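Local structure of FTT_1639c (Francisella tularensis subsp. tularensis, 7KZW) at residues H13-K17 and Y124-S128; K18-A22 and C96-D100; E47-Y53 and Y105-A111; G59-Y64 and L91-K97. The protein is of unknown function but probably sits in a membrane through a transmembrane helix, this chain being its beta-rich C-terminal part. The protein carries 3 engineered substitutions. All blocks are in the same frame, centred on the assembly; numbering follows the deposited sequence. Where two conformers were deposited one is given.

Interaction 1: residues H13-K17 and Y124-S128; sequences HGYSK and YLVES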
loop_
_atom_site.group_PDB
_atom_site.type_symbol
_atom_site.label_atom_id
_atom_site.label_comp_id
_atom_site.label_asym_id
_atom_site.label_seq_id
_atom_site.Cartn_x
_atom_site.Cartn_y
_atom_site.Cartn_z
ATOM N N HIS A 13 -6.818 6.497 -5.829
ATOM C CA HIS A 13 -5.767 6.435 -6.846
ATOM C C HIS A 13 -5.730 7.765 -7.577
ATOM O O HIS A 13 -6.689 8.542 -7.536
ATOM C CB HIS A 13 -6.057 5.295 -7.822
ATOM C CG HIS A 13 -7.356 5.437 -8.562
ATOM N ND1 HIS A 13 -7.442 5.972 -9.824
ATOM C CD2 HIS A 13 -8.617 5.088 -8.216
ATOM C CE1 HIS A 13 -8.707 5.969 -10.221
ATOM N NE2 HIS A 13 -9.435 5.430 -9.269
ATOM N N GLY A 14 -4.621 8.030 -8.266
ATOM C CA GLY A 14 -4.507 9.272 -9.015
ATOM C C GLY A 14 -3.200 9.313 -9.771
ATOM O O GLY A 14 -2.408 8.362 -9.743
ATOM N N TYR A 15 -2.981 10.430 -10.456
ATOM C CA TYR A 15 -1.773 10.587 -11.264
ATOM C C TYR A 15 -1.503 12.071 -11.482
ATOM O O TYR A 15 -2.393 12.924 -11.314
ATOM C CB TYR A 15 -1.897 9.857 -12.626
ATOM C CG TYR A 15 -2.823 10.525 -13.602
ATOM C CD1 TYR A 15 -4.229 10.422 -13.468
ATOM C CD2 TYR A 15 -2.320 11.248 -14.675
ATOM C CE1 TYR A 15 -5.096 11.035 -14.386
ATOM C CE2 TYR A 15 -3.207 11.871 -15.581
ATOM C CZ TYR A 15 -4.580 11.726 -15.413
ATOM O OH TYR A 15 -5.505 12.311 -16.271
ATOM N N SER A 16 -0.278 12.374 -11.911
ATOM C CA SER A 16 0.115 13.733 -12.302
ATOM C C SER A 16 0.803 13.644 -13.643
ATOM O O SER A 16 1.862 13.019 -13.742
ATOM C CB SER A 16 1.094 14.344 -11.280
ATOM O OG SER A 16 1.720 15.509 -11.840
ATOM N N LYS A 17 0.212 14.245 -14.673
ATOM C CA LYS A 17 0.840 14.273 -15.986
ATOM C C LYS A 17 2.141 15.083 -15.949
ATOM O O LYS A 17 3.137 14.706 -16.573
ATOM C CB LYS A 17 -0.165 14.842 -17.013
ATOM C CG LYS A 17 0.317 14.839 -18.450
ATOM C CD LYS A 17 -0.611 15.619 -19.393
ATOM C CE LYS A 17 -1.322 14.624 -20.327
ATOM N NZ LYS A 17 -1.131 14.896 -21.801
ATOM N N TYR A 124 2.151 3.780 -14.976
ATOM C CA TYR A 124 1.748 5.140 -15.281
ATOM C C TYR A 124 0.790 5.141 -16.475
ATOM O O TYR A 124 -0.205 5.886 -16.489
ATOM C CB TYR A 124 2.970 6.044 -15.539
ATOM C CG TYR A 124 2.514 7.413 -15.926
ATOM C CD1 TYR A 124 2.150 8.365 -14.959
ATOM C CD2 TYR A 124 2.401 7.742 -17.264
ATOM C CE1 TYR A 124 1.665 9.602 -15.321
ATOM C CE2 TYR A 124 1.884 9.005 -17.641
ATOM C CZ TYR A 124 1.530 9.909 -16.651
ATOM O OH TYR A 124 1.049 11.161 -17.043
ATOM N N LEU A 125 1.081 4.328 -17.490
ATOM C CA LEU A 125 0.239 4.312 -18.709
ATOM C C LEU A 125 -1.212 4.007 -18.361
ATOM O O LEU A 125 -2.140 4.726 -18.759
ATOM C CB LEU A 125 0.801 3.297 -19.703
ATOM C CG LEU A 125 0.005 3.085 -21.007
ATOM C CD1 LEU A 125 -0.152 4.371 -21.763
ATOM C CD2 LEU A 125 0.731 2.021 -21.815
ATOM N N VAL A 126 -1.427 2.952 -17.584
ATOM C CA VAL A 126 -2.793 2.582 -17.286
ATOM C C VAL A 126 -3.430 3.599 -16.364
ATOM O O VAL A 126 -4.538 4.082 -16.600
ATOM C CB VAL A 126 -2.847 1.173 -16.701
ATOM C CG1 VAL A 126 -4.220 0.939 -16.070
ATOM C CG2 VAL A 126 -2.582 0.143 -17.784
ATOM N N GLU A 127 -2.721 3.986 -15.303
ATOM C CA GLU A 127 -3.318 4.817 -14.277
ATOM C C GLU A 127 -3.622 6.209 -14.784
ATOM O O GLU A 127 -4.549 6.867 -14.283
ATOM C CB GLU A 127 -2.356 4.835 -13.082
ATOM C CG GLU A 127 -3.009 4.944 -11.778
ATOM C CD GLU A 127 -4.007 3.854 -11.493
ATOM O OE1 GLU A 127 -3.924 2.685 -11.952
ATOM O OE2 GLU A 127 -4.930 4.195 -10.791
ATOM N N SER A 128 -2.851 6.708 -15.761
ATOM C CA SER A 128 -3.093 8.036 -16.310
ATOM C C SER A 128 -4.262 8.072 -17.286
ATOM O O SER A 128 -4.650 9.155 -17.737
ATOM C CB SER A 128 -1.815 8.602 -16.914
ATOM O OG SER A 128 -1.473 7.863 -18.061
HETATM O O HOH W 1 -5.748 7.435 -11.769
#
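Tyr15, near the end of strand 6-16, lays its ring on Ser128 where the chain leaves the single helical turn 124-127 that follows strand 114-123, the neighbour of 6-16 in the sheet. The tight part is a CH-pi contact: Ser128 CA lies 3.6 Å from the ring centroid and only 10° off the normal, while Ser128 CB approaches Tyr15 CD2 to 3.5 Å. Tyr15 is set for this by a chi1 of 73°, which holds CG between its own backbone N and carbonyl carbon. Ser128 CB also rests over one face of the Tyr124 ring, offset toward the rim, so it touches two aromatic side chains. Tyr124 then brings its hydroxyl to the loop residue just past the strand, OH coming to 3.3 Å from Lys17 CA near the plane of the ring.

Toward His13 the contact loosens and water takes over. Water 1 sits in the plane of the imidazole, 3.0 Å from His13 ND1, and donates to Glu127 O at 2.8 Å; the Glu127 carboxylate stands perpendicular to the imidazole, and its OE2 takes a weak bond from Asn24 ND2 of strand 21-27. The helical turn is closed by a doubly used acceptor: Ser128 N at 2.9 Å and Ser128 OG at 2.8 Å reach Tyr124 O from opposite faces of its carbonyl plane.

Interaction 2: residues K18-A22 and C96-D100; sequences KNMTA and CKGKD. Engineered in segment 18-22: Met20 (natural residue Leu).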
loop_
_atom_site.group_PDB
_atom_site.type_symbol
_atom_site.label_atom_id
_atom_site.label_comp_id
_atom_site.label_asym_id
_atom_site.label_seq_id
_atom_site.Cartn_x
_atom_site.Cartn_y
_atom_site.Cartn_z
ATOM N N LYS A 18 2.176 16.159 -15.162
ATOM C CA LYS A 18 3.342 17.049 -15.157
ATOM C C LYS A 18 4.582 16.325 -14.645
ATOM O O LYS A 18 5.690 16.503 -15.171
ATOM C CB LYS A 18 3.019 18.247 -14.258
ATOM C CG LYS A 18 4.159 19.247 -14.074
ATOM C CD LYS A 18 3.928 20.094 -12.820
ATOM C CE LYS A 18 2.579 20.810 -12.890
ATOM N NZ LYS A 18 2.424 21.927 -11.897
ATOM N N ASN A 19 4.400 15.472 -13.649
ATOM C CA ASN A 19 5.487 14.754 -13.002
ATOM C C ASN A 19 5.593 13.311 -13.473
ATOM O O ASN A 19 6.516 12.613 -13.056
ATOM C CB ASN A 19 5.302 14.823 -11.479
ATOM C CG ASN A 19 5.248 16.263 -10.976
ATOM O OD1 ASN A 19 6.048 17.099 -11.396
ATOM N ND2 ASN A 19 4.281 16.569 -10.113
HETATM N N MSE A 20 4.746 12.891 -14.414
HETATM C CA MSE A 20 4.571 11.492 -14.791
HETATM C C MSE A 20 4.648 10.532 -13.562
HETATM O O MSE A 20 5.425 9.557 -13.510
HETATM C CB MSE A 20 5.480 11.072 -15.987
HETATM C CG MSE A 20 4.923 11.636 -17.436
HETATM SE SE MSE A 20 6.140 11.071 -18.789
HETATM C CE MSE A 20 5.306 11.958 -20.321
ATOM N N THR A 21 3.804 10.810 -12.571
ATOM C CA THR A 21 3.655 9.961 -11.394
ATOM C C THR A 21 2.226 9.443 -11.336
ATOM O O THR A 21 1.302 10.029 -11.910
ATOM C CB THR A 21 3.908 10.696 -10.103
ATOM O OG1 THR A 21 3.056 11.845 -10.053
ATOM C CG2 THR A 21 5.372 11.162 -10.023
ATOM N N ALA A 22 2.057 8.321 -10.652
ATOM C CA ALA A 22 0.727 7.798 -10.375
ATOM C C ALA A 22 0.809 6.999 -9.090
ATOM O O ALA A 22 1.907 6.602 -8.649
ATOM C CB ALA A 22 0.136 6.982 -11.534
ATOM N N CYS A 96 4.302 5.032 -8.721
ATOM C CA CYS A 96 5.181 4.865 -9.949
ATOM C C CYS A 96 5.654 6.247 -10.527
ATOM O O CYS A 96 5.028 7.318 -10.328
ATOM C CB CYS A 96 4.417 4.069 -11.007
ATOM S SG CYS A 96 2.968 4.917 -11.708
ATOM N N LYS A 97 6.824 6.200 -11.087
ATOM C CA LYS A 97 7.394 7.420 -11.632
ATOM C C LYS A 97 7.952 7.108 -13.005
ATOM O O LYS A 97 8.845 6.257 -13.121
ATOM C CB LYS A 97 8.512 7.941 -10.715
ATOM C CG LYS A 97 9.337 9.086 -11.263
ATOM C CD LYS A 97 8.596 10.385 -11.169
ATOM C CE LYS A 97 9.588 11.546 -11.370
ATOM N NZ LYS A 97 8.865 12.832 -11.582
ATOM N N GLY A 98 7.520 7.856 -14.017
ATOM C CA GLY A 98 8.091 7.730 -15.350
ATOM C C GLY A 98 7.116 7.108 -16.330
ATOM O O GLY A 98 6.254 6.293 -15.972
ATOM N N LYS A 99 7.275 7.486 -17.608
ATOM C CA LYS A 99 6.366 7.046 -18.667
ATOM C C LYS A 99 6.200 5.543 -18.698
ATOM O O LYS A 99 5.083 5.042 -18.910
ATOM C CB LYS A 99 6.867 7.585 -20.032
ATOM C CG LYS A 99 5.967 7.260 -21.232
ATOM C CD LYS A 99 6.792 7.174 -22.575
ATOM C CE LYS A 99 6.056 6.243 -23.580
ATOM N NZ LYS A 99 6.772 4.920 -23.839
ATOM N N ASP A 100 7.297 4.800 -18.570
ATOM C CA ASP A 100 7.258 3.345 -18.707
ATOM C C ASP A 100 7.229 2.626 -17.370
ATOM O O ASP A 100 7.456 1.406 -17.319
ATOM C CB ASP A 100 8.465 2.810 -19.495
ATOM C CG ASP A 100 8.553 3.412 -20.881
ATOM O OD1 ASP A 100 7.494 3.557 -21.514
ATOM O OD2 ASP A 100 9.672 3.761 -21.332
#
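Met20 and Gly98 are joined by a short, straight bond where the loop before strand 21-27 meets the loop after its antiparallel neighbour, strand 90-97: Gly98 N donates to Met20 O at 2.7 Å, with 175° at the hydrogen. Further into the sheet Ala22 and Cys96 form a hydrogen-bonded pair. Cys96 N gives to Ala22 O at 2.9 Å, and Ala22 N returns a longer bond of 3.2 Å to Cys96 O, which also receives a CA-H...O contact from Thr21. Met20 and Thr21 together face Ser16 as a G1 beta bulge, with Met20, an engineered selenomethionine, at positive phi.

One side chain joins this backbone pattern. Lys97 bends at chi2 (77°), passing its CD 3.5 Å from Thr21 CG2 and bringing NZ within 2.8 Å of Asn19 O, in the carbonyl plane and on a lone pair. Beyond the sheet Met20 SE lies alongside Lys99, 3.8 Å from its CB, and Lys99 NZ bridges to the syn lone pair of Asp100 OD1 at 2.8 Å. Outside the pair, Gly98 O accepts from Ser101 OG.

The carbonyls of Asn19 and Met20 thus find an ammonium on Lys97 and an amide on Gly98, so the turn before strand 21-27 stays bonded to the end of strand 90-97 and the loop that follows.

Interaction 3: residues E47-Y53 and Y105-A111; sequences EFLVNIY and YKVIAYA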
loop_
_atom_site.group_PDB
_atom_site.type_symbol
_atom_site.label_atom_id
_atom_site.label_comp_id
_atom_site.label_asym_id
_atom_site.label_seq_id
_atom_site.Cartn_x
_atom_site.Cartn_y
_atom_site.Cartn_z
ATOM N N GLU A 47 -0.052 -3.580 14.789
ATOM C CA GLU A 47 1.045 -3.950 13.909
ATOM C C GLU A 47 0.501 -4.749 12.729
ATOM O O GLU A 47 -0.189 -5.769 12.925
ATOM C CB GLU A 47 2.029 -4.891 14.635
ATOM C CG GLU A 47 3.281 -4.234 15.067
ATOM C CD GLU A 47 4.262 -5.156 15.789
ATOM O OE1 GLU A 47 4.334 -6.325 15.484
ATOM O OE2 GLU A 47 4.873 -4.646 16.771
ATOM N N PHE A 48 0.878 -4.377 11.511
ATOM C CA PHE A 48 0.669 -5.192 10.322
ATOM C C PHE A 48 1.995 -5.832 9.929
ATOM O O PHE A 48 3.017 -5.119 9.812
ATOM C CB PHE A 48 0.157 -4.345 9.152
ATOM C CG PHE A 48 -1.291 -3.938 9.318
ATOM C CD1 PHE A 48 -1.688 -3.013 10.250
ATOM C CD2 PHE A 48 -2.254 -4.469 8.443
ATOM C CE1 PHE A 48 -3.019 -2.631 10.355
ATOM C CE2 PHE A 48 -3.625 -4.086 8.557
ATOM C CZ PHE A 48 -3.989 -3.169 9.535
ATOM N N LEU A 49 2.043 -7.158 9.869
ATOM C CA LEU A 49 3.244 -7.903 9.525
ATOM C C LEU A 49 3.040 -8.259 8.063
ATOM O O LEU A 49 2.094 -8.975 7.702
ATOM C CB LEU A 49 3.379 -9.113 10.430
ATOM C CG LEU A 49 3.394 -8.710 11.901
ATOM C CD1 LEU A 49 3.420 -10.025 12.721
ATOM C CD2 LEU A 49 4.641 -7.849 12.282
ATOM N N VAL A 50 3.860 -7.677 7.186
ATOM C CA VAL A 50 3.570 -7.635 5.764
ATOM C C VAL A 50 4.645 -8.370 4.998
ATOM O O VAL A 50 5.829 -8.180 5.225
ATOM C CB VAL A 50 3.453 -6.189 5.255
ATOM C CG1 VAL A 50 2.986 -6.237 3.761
ATOM C CG2 VAL A 50 2.509 -5.379 6.123
ATOM N N ASN A 51 4.217 -9.223 4.069
ATOM C CA ASN A 51 5.118 -9.809 3.105
ATOM C C ASN A 51 4.707 -9.306 1.726
ATOM O O ASN A 51 3.531 -9.412 1.349
ATOM C CB ASN A 51 4.911 -11.324 3.064
ATOM C CG ASN A 51 5.656 -12.037 4.122
ATOM O OD1 ASN A 51 5.075 -12.437 5.161
ATOM N ND2 ASN A 51 6.950 -12.250 3.854
ATOM N N ILE A 52 5.634 -8.739 0.972
ATOM C CA ILE A 52 5.328 -8.398 -0.403
ATOM C C ILE A 52 6.274 -9.137 -1.344
ATOM O O ILE A 52 7.366 -9.572 -0.962
ATOM C CB ILE A 52 5.396 -6.909 -0.672
ATOM C CG1 ILE A 52 6.855 -6.468 -0.718
ATOM C CG2 ILE A 52 4.613 -6.172 0.390
ATOM C CD1 ILE A 52 7.012 -5.122 -1.390
ATOM N N TYR A 53 5.757 -9.369 -2.558
ATOM C CA TYR A 53 6.475 -10.123 -3.577
ATOM C C TYR A 53 6.397 -9.261 -4.808
ATOM O O TYR A 53 5.320 -8.744 -5.131
ATOM C CB TYR A 53 5.773 -11.490 -3.809
ATOM C CG TYR A 53 5.609 -12.279 -2.546
ATOM C CD1 TYR A 53 4.483 -12.044 -1.708
ATOM C CD2 TYR A 53 6.583 -13.153 -2.128
ATOM C CE1 TYR A 53 4.331 -12.717 -0.499
ATOM C CE2 TYR A 53 6.448 -13.810 -0.895
ATOM C CZ TYR A 53 5.309 -13.572 -0.114
ATOM O OH TYR A 53 5.208 -14.281 1.085
ATOM N N TYR A 105 2.857 -7.105 -8.457
ATOM C CA TYR A 105 3.143 -7.323 -7.037
ATOM C C TYR A 105 2.068 -8.215 -6.416
ATOM O O TYR A 105 0.976 -8.431 -6.983
ATOM C CB TYR A 105 3.152 -5.980 -6.258
ATOM C CG TYR A 105 1.824 -5.286 -6.337
ATOM C CD1 TYR A 105 0.796 -5.587 -5.424
ATOM C CD2 TYR A 105 1.559 -4.369 -7.329
ATOM C CE1 TYR A 105 -0.439 -4.996 -5.554
ATOM C CE2 TYR A 105 0.323 -3.742 -7.429
ATOM C CZ TYR A 105 -0.683 -4.086 -6.527
ATOM O OH TYR A 105 -1.936 -3.551 -6.551
ATOM N N LYS A 106 2.441 -8.761 -5.242
ATOM C CA LYS A 106 1.485 -9.467 -4.368
ATOM C C LYS A 106 1.792 -8.980 -2.950
ATOM O O LYS A 106 2.945 -8.926 -2.553
ATOM C CB LYS A 106 1.639 -10.979 -4.447
ATOM C CG LYS A 106 0.716 -11.720 -3.466
ATOM C CD LYS A 106 0.837 -13.265 -3.703
ATOM C CE LYS A 106 -0.170 -14.079 -2.857
ATOM N NZ LYS A 106 -1.563 -13.997 -3.368
ATOM N N VAL A 107 0.757 -8.570 -2.223
ATOM C CA VAL A 107 0.868 -8.151 -0.826
ATOM C C VAL A 107 0.090 -9.119 0.028
ATOM O O VAL A 107 -1.073 -9.409 -0.279
ATOM C CB VAL A 107 0.280 -6.736 -0.630
ATOM C CG1 VAL A 107 0.320 -6.340 0.856
ATOM C CG2 VAL A 107 0.952 -5.706 -1.540
ATOM N N ILE A 108 0.695 -9.592 1.118
ATOM C CA ILE A 108 -0.043 -10.308 2.141
ATOM C C ILE A 108 0.248 -9.588 3.435
ATOM O O ILE A 108 1.413 -9.539 3.886
ATOM C CB ILE A 108 0.400 -11.768 2.256
ATOM C CG1 ILE A 108 0.224 -12.470 0.929
ATOM C CG2 ILE A 108 -0.430 -12.477 3.374
ATOM C CD1 ILE A 108 0.651 -13.942 0.962
ATOM N N ALA A 109 -0.780 -9.082 4.106
ATOM C CA ALA A 109 -0.606 -8.329 5.353
ATOM C C ALA A 109 -1.412 -8.972 6.463
ATOM O O ALA A 109 -2.605 -9.250 6.291
ATOM C CB ALA A 109 -1.027 -6.873 5.132
ATOM N N TYR A 110 -0.774 -9.245 7.603
ATOM C CA TYR A 110 -1.474 -9.869 8.717
ATOM C C TYR A 110 -1.632 -8.866 9.843
ATOM O O TYR A 110 -0.630 -8.292 10.313
ATOM C CB TYR A 110 -0.691 -11.059 9.275
ATOM C CG TYR A 110 -0.500 -12.121 8.297
ATOM C CD1 TYR A 110 -1.443 -13.117 8.140
ATOM C CD2 TYR A 110 0.637 -12.118 7.502
ATOM C CE1 TYR A 110 -1.228 -14.146 7.171
ATOM C CE2 TYR A 110 0.849 -13.071 6.597
ATOM C CZ TYR A 110 -0.062 -14.072 6.432
ATOM O OH TYR A 110 0.239 -15.035 5.489
ATOM N N ALA A 111 -2.842 -8.748 10.385
ATOM C CA ALA A 111 -3.078 -7.891 11.542
ATOM C C ALA A 111 -4.081 -8.608 12.415
ATOM O O ALA A 111 -5.123 -9.047 11.909
ATOM C CB ALA A 111 -3.628 -6.521 11.099
#
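Leu49 and Tyr110, Asn51 and Ile108, and Tyr53 and Lys106 are the three hydrogen-bonded pairs that join antiparallel strands 48-58 and 102-111, neighbours in the mixed nine-stranded sheet. The axes of the short segments 48-53 and 105-111 run 163° apart.

Backbone bonding is complete at each of these pairs, six N-H groups meeting six carbonyls. Asn51 N to Ile108 O is 2.8 Å and the return bond from Ile108 N to Asn51 O is 2.9 Å, both nearly along the C=O axis. At the non-hydrogen-bonded positions CA-H groups give further support, as with Val50 CA, 3.4 Å from Ile108 O.

Apolar packing lies on the face carrying Val50, Val107 and Ala109, which is buried. Val50 divides its branches between two partners: with chi1 at -174°, CG1 goes to Val107 CG1 at 3.9 Å and CG2 to Ala109 CB at 4.0 Å. Phe81 of strand 79-83 and Leu92 of strand 90-97 add to this layer, touching Val50 and Val107 respectively.

On the more open face, carrying Tyr53, Lys106, Ile108 and Tyr110, rings meet carbonyls at their edges. Tyr53 runs alongside Lys106, pointing the same way, and has Lys106 O near the plane of its ring; its CE1 touches Ile108 CD1 at 4.1 Å. Tyr110 likewise turns an edge to Leu49 O, 3.5 Å from CD2.

Phe48 closes the end of the pairing on the buried side: its ring covers Ala111, whose CB lies 3.6 Å from the ring centroid, 13° off the normal, and Ala109 CB meets the same ring at its edge.

Interaction 4: residues G59-Y64 and L91-K97; sequences GCKFIY and LLKLECK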
loop_
_atom_site.group_PDB
_atom_site.type_symbol
_atom_site.label_atom_id
_atom_site.label_comp_id
_atom_site.label_asym_id
_atom_site.label_seq_id
_atom_site.Cartn_x
_atom_site.Cartn_y
_atom_site.Cartn_z
ATOM N N GLY A 59 10.583 1.674 -11.900
ATOM C CA GLY A 59 10.154 2.978 -11.425
ATOM C C GLY A 59 9.101 3.015 -10.334
ATOM O O GLY A 59 8.509 4.088 -10.116
ATOM N N CYS A 60 8.893 1.925 -9.601
ATOM C CA CYS A 60 7.818 1.940 -8.599
ATOM C C CYS A 60 8.347 1.573 -7.219
ATOM O O CYS A 60 9.380 0.920 -7.048
ATOM C CB CYS A 60 6.751 0.896 -8.961
ATOM S SG CYS A 60 6.065 1.180 -10.630
ATOM N N LYS A 61 7.602 2.007 -6.204
ATOM C CA LYS A 61 7.989 1.726 -4.819
ATOM C C LYS A 61 6.747 1.772 -3.931
ATOM O O LYS A 61 5.788 2.501 -4.206
ATOM C CB LYS A 61 9.009 2.739 -4.303
ATOM C CG LYS A 61 8.493 4.168 -4.284
ATOM C CD LYS A 61 9.639 5.144 -3.842
ATOM C CE LYS A 61 9.170 6.597 -3.805
ATOM N NZ LYS A 61 10.330 7.472 -3.396
ATOM N N PHE A 62 6.776 0.994 -2.848
ATOM C CA PHE A 62 5.751 1.098 -1.818
ATOM C C PHE A 62 6.292 1.937 -0.674
ATOM O O PHE A 62 7.443 1.771 -0.260
ATOM C CB PHE A 62 5.477 -0.285 -1.199
ATOM C CG PHE A 62 4.688 -1.246 -2.098
ATOM C CD1 PHE A 62 3.291 -1.266 -2.081
ATOM C CD2 PHE A 62 5.377 -2.096 -2.953
ATOM C CE1 PHE A 62 2.598 -2.197 -2.879
ATOM C CE2 PHE A 62 4.672 -3.031 -3.767
ATOM C CZ PHE A 62 3.317 -3.037 -3.754
ATOM N N ILE A 63 5.457 2.816 -0.166
ATOM C CA ILE A 63 5.711 3.653 1.013
ATOM C C ILE A 63 4.804 3.168 2.126
ATOM O O ILE A 63 3.622 2.871 1.881
ATOM C CB ILE A 63 5.380 5.136 0.713
ATOM C CG1 ILE A 63 5.999 5.559 -0.618
ATOM C CG2 ILE A 63 5.828 6.037 1.880
ATOM C CD1 ILE A 63 7.454 5.526 -0.534
ATOM N N TYR A 64 5.336 3.067 3.349
ATOM C CA TYR A 64 4.522 2.651 4.497
ATOM C C TYR A 64 4.975 3.413 5.724
ATOM O O TYR A 64 6.011 4.061 5.702
ATOM C CB TYR A 64 4.655 1.132 4.732
ATOM C CG TYR A 64 6.052 0.605 4.939
ATOM C CD1 TYR A 64 6.534 0.364 6.204
ATOM C CD2 TYR A 64 6.867 0.322 3.857
ATOM C CE1 TYR A 64 7.812 -0.134 6.399
ATOM C CE2 TYR A 64 8.127 -0.208 4.034
ATOM C CZ TYR A 64 8.620 -0.460 5.321
ATOM O OH TYR A 64 9.896 -0.957 5.540
ATOM N N LEU A 91 -2.522 2.167 4.755
ATOM C CA LEU A 91 -1.464 1.203 5.045
ATOM C C LEU A 91 -0.285 1.353 4.080
ATOM O O LEU A 91 0.873 1.288 4.495
ATOM C CB LEU A 91 -1.999 -0.242 5.024
ATOM C CG LEU A 91 -0.951 -1.225 5.561
ATOM C CD1 LEU A 91 -0.736 -1.107 7.111
ATOM C CD2 LEU A 91 -1.434 -2.639 5.227
ATOM N N LEU A 92 -0.567 1.417 2.762
ATOM C CA LEU A 92 0.501 1.383 1.769
ATOM C C LEU A 92 0.176 2.374 0.685
ATOM O O LEU A 92 -0.931 2.350 0.144
ATOM C CB LEU A 92 0.574 0.012 1.099
ATOM C CG LEU A 92 0.923 -1.173 1.963
ATOM C CD1 LEU A 92 0.777 -2.500 1.104
ATOM C CD2 LEU A 92 2.366 -1.104 2.509
ATOM N N LYS A 93 1.178 3.161 0.286
ATOM C CA LYS A 93 1.077 3.953 -0.947
ATOM C C LYS A 93 1.999 3.347 -1.988
ATOM O O LYS A 93 3.220 3.304 -1.804
ATOM C CB LYS A 93 1.506 5.385 -0.720
ATOM C CG LYS A 93 1.186 6.228 -1.954
ATOM C CD LYS A 93 1.653 7.665 -1.679
ATOM C CE LYS A 93 1.324 8.564 -2.891
ATOM N NZ LYS A 93 1.780 9.990 -2.683
ATOM N N LEU A 94 1.453 2.839 -3.081
ATOM C CA LEU A 94 2.266 2.298 -4.189
ATOM C C LEU A 94 2.371 3.398 -5.231
ATOM O O LEU A 94 1.346 3.901 -5.705
ATOM C CB LEU A 94 1.571 1.090 -4.793
ATOM C CG LEU A 94 2.290 0.483 -6.007
ATOM C CD1 LEU A 94 3.716 0.081 -5.717
ATOM C CD2 LEU A 94 1.455 -0.693 -6.514
ATOM N N GLU A 95 3.601 3.830 -5.521
ATOM C CA GLU A 95 3.848 4.974 -6.411
ATOM C C GLU A 95 4.638 4.514 -7.621
ATOM O O GLU A 95 5.495 3.621 -7.511
ATOM C CB GLU A 95 4.767 6.014 -5.718
ATOM C CG GLU A 95 4.149 6.673 -4.528
ATOM C CD GLU A 95 5.031 7.788 -3.979
ATOM O OE1 GLU A 95 6.260 7.785 -4.234
ATOM O OE2 GLU A 95 4.494 8.654 -3.295
ATOM N N CYS A 96 4.302 5.032 -8.721
ATOM C CA CYS A 96 5.181 4.865 -9.949
ATOM C C CYS A 96 5.654 6.247 -10.527
ATOM O O CYS A 96 5.028 7.318 -10.328
ATOM C CB CYS A 96 4.417 4.069 -11.007
ATOM S SG CYS A 96 2.968 4.917 -11.708
ATOM N N LYS A 97 6.824 6.200 -11.087
ATOM C CA LYS A 97 7.394 7.420 -11.632
ATOM C C LYS A 97 7.952 7.108 -13.005
ATOM O O LYS A 97 8.845 6.257 -13.121
ATOM C CB LYS A 97 8.512 7.941 -10.715
ATOM C CG LYS A 97 9.337 9.086 -11.263
ATOM C CD LYS A 97 8.596 10.385 -11.169
ATOM C CE LYS A 97 9.588 11.546 -11.370
ATOM N NZ LYS A 97 8.865 12.832 -11.582
HETATM O O HOH W 2 7.965 9.760 -3.488
#
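Antiparallel strands 60-65 and 90-97 pair in the interior of the sheet, and on their buried face Phe62 meets Leu94. Leu94, its CG trans to the backbone N (chi1 177°), raises CD1 squarely beneath the phenyl ring: a CH-pi contact 3.6 Å from the Phe62 ring centroid and 5° off the normal. Leu92 CD1 touches the same ring at Phe62 CD1, 4.2 Å away. Five backbone bonds hold the register, among them the straight Glu95 N to Lys61 O at 2.9 Å.

The opposite face carries Lys61, Lys93 and Glu95 around Ile63. Lys61 and Glu95 lie side by side, pointing the same way, with Lys61 CE 3.2 Å from Glu95 OE1, while NZ makes a long, weak ion pair with Glu74 of strand 72-75. Water 2 bridges the gap, donating to Glu95 OE1 at 2.7 Å and taking a weak bond from Lys61 NZ. The other oxygen, Glu95 OE2, is 3.1 Å from Lys93 NZ in a weakly bonded salt bridge, so the carboxylate probably helps to offset two lysines.

Strand 72-75 flanks 60-65, bonding to Phe62 and Tyr64, and strand 21-27 flanks 90-97, where Leu91 and Leu92 form a classic bulge opposite Phe26. Across the interior, Phe62 meets Tyr105 of strand 102-111 edge to face.

In the fold
Interactions 3 and 4 lie nearer the centre of the chain and pair long antiparallel strands, each with one apolar, buried face. Those faces meet: Tyr105 CE2 touches Leu94 CD2 at 3.4 Å, and Phe48 CG touches Leu91 CD1 at 3.6 Å, consistent with a sheet that curls over a shared core, since strands 90-97 and 102-111 are not neighbours in it. Interactions 1 and 2 sit toward one end, about 7 Å apart between centres, where regular pairing gives way to loops, a bulge and a helical turn; Ser16 N probably bonds to Thr21 O between them. Interaction 1, a surface contact, relies on aromatic packing and water, interaction 2 on backbone carbonyls. Strand 90-97 serves both interaction 2 and interaction 4.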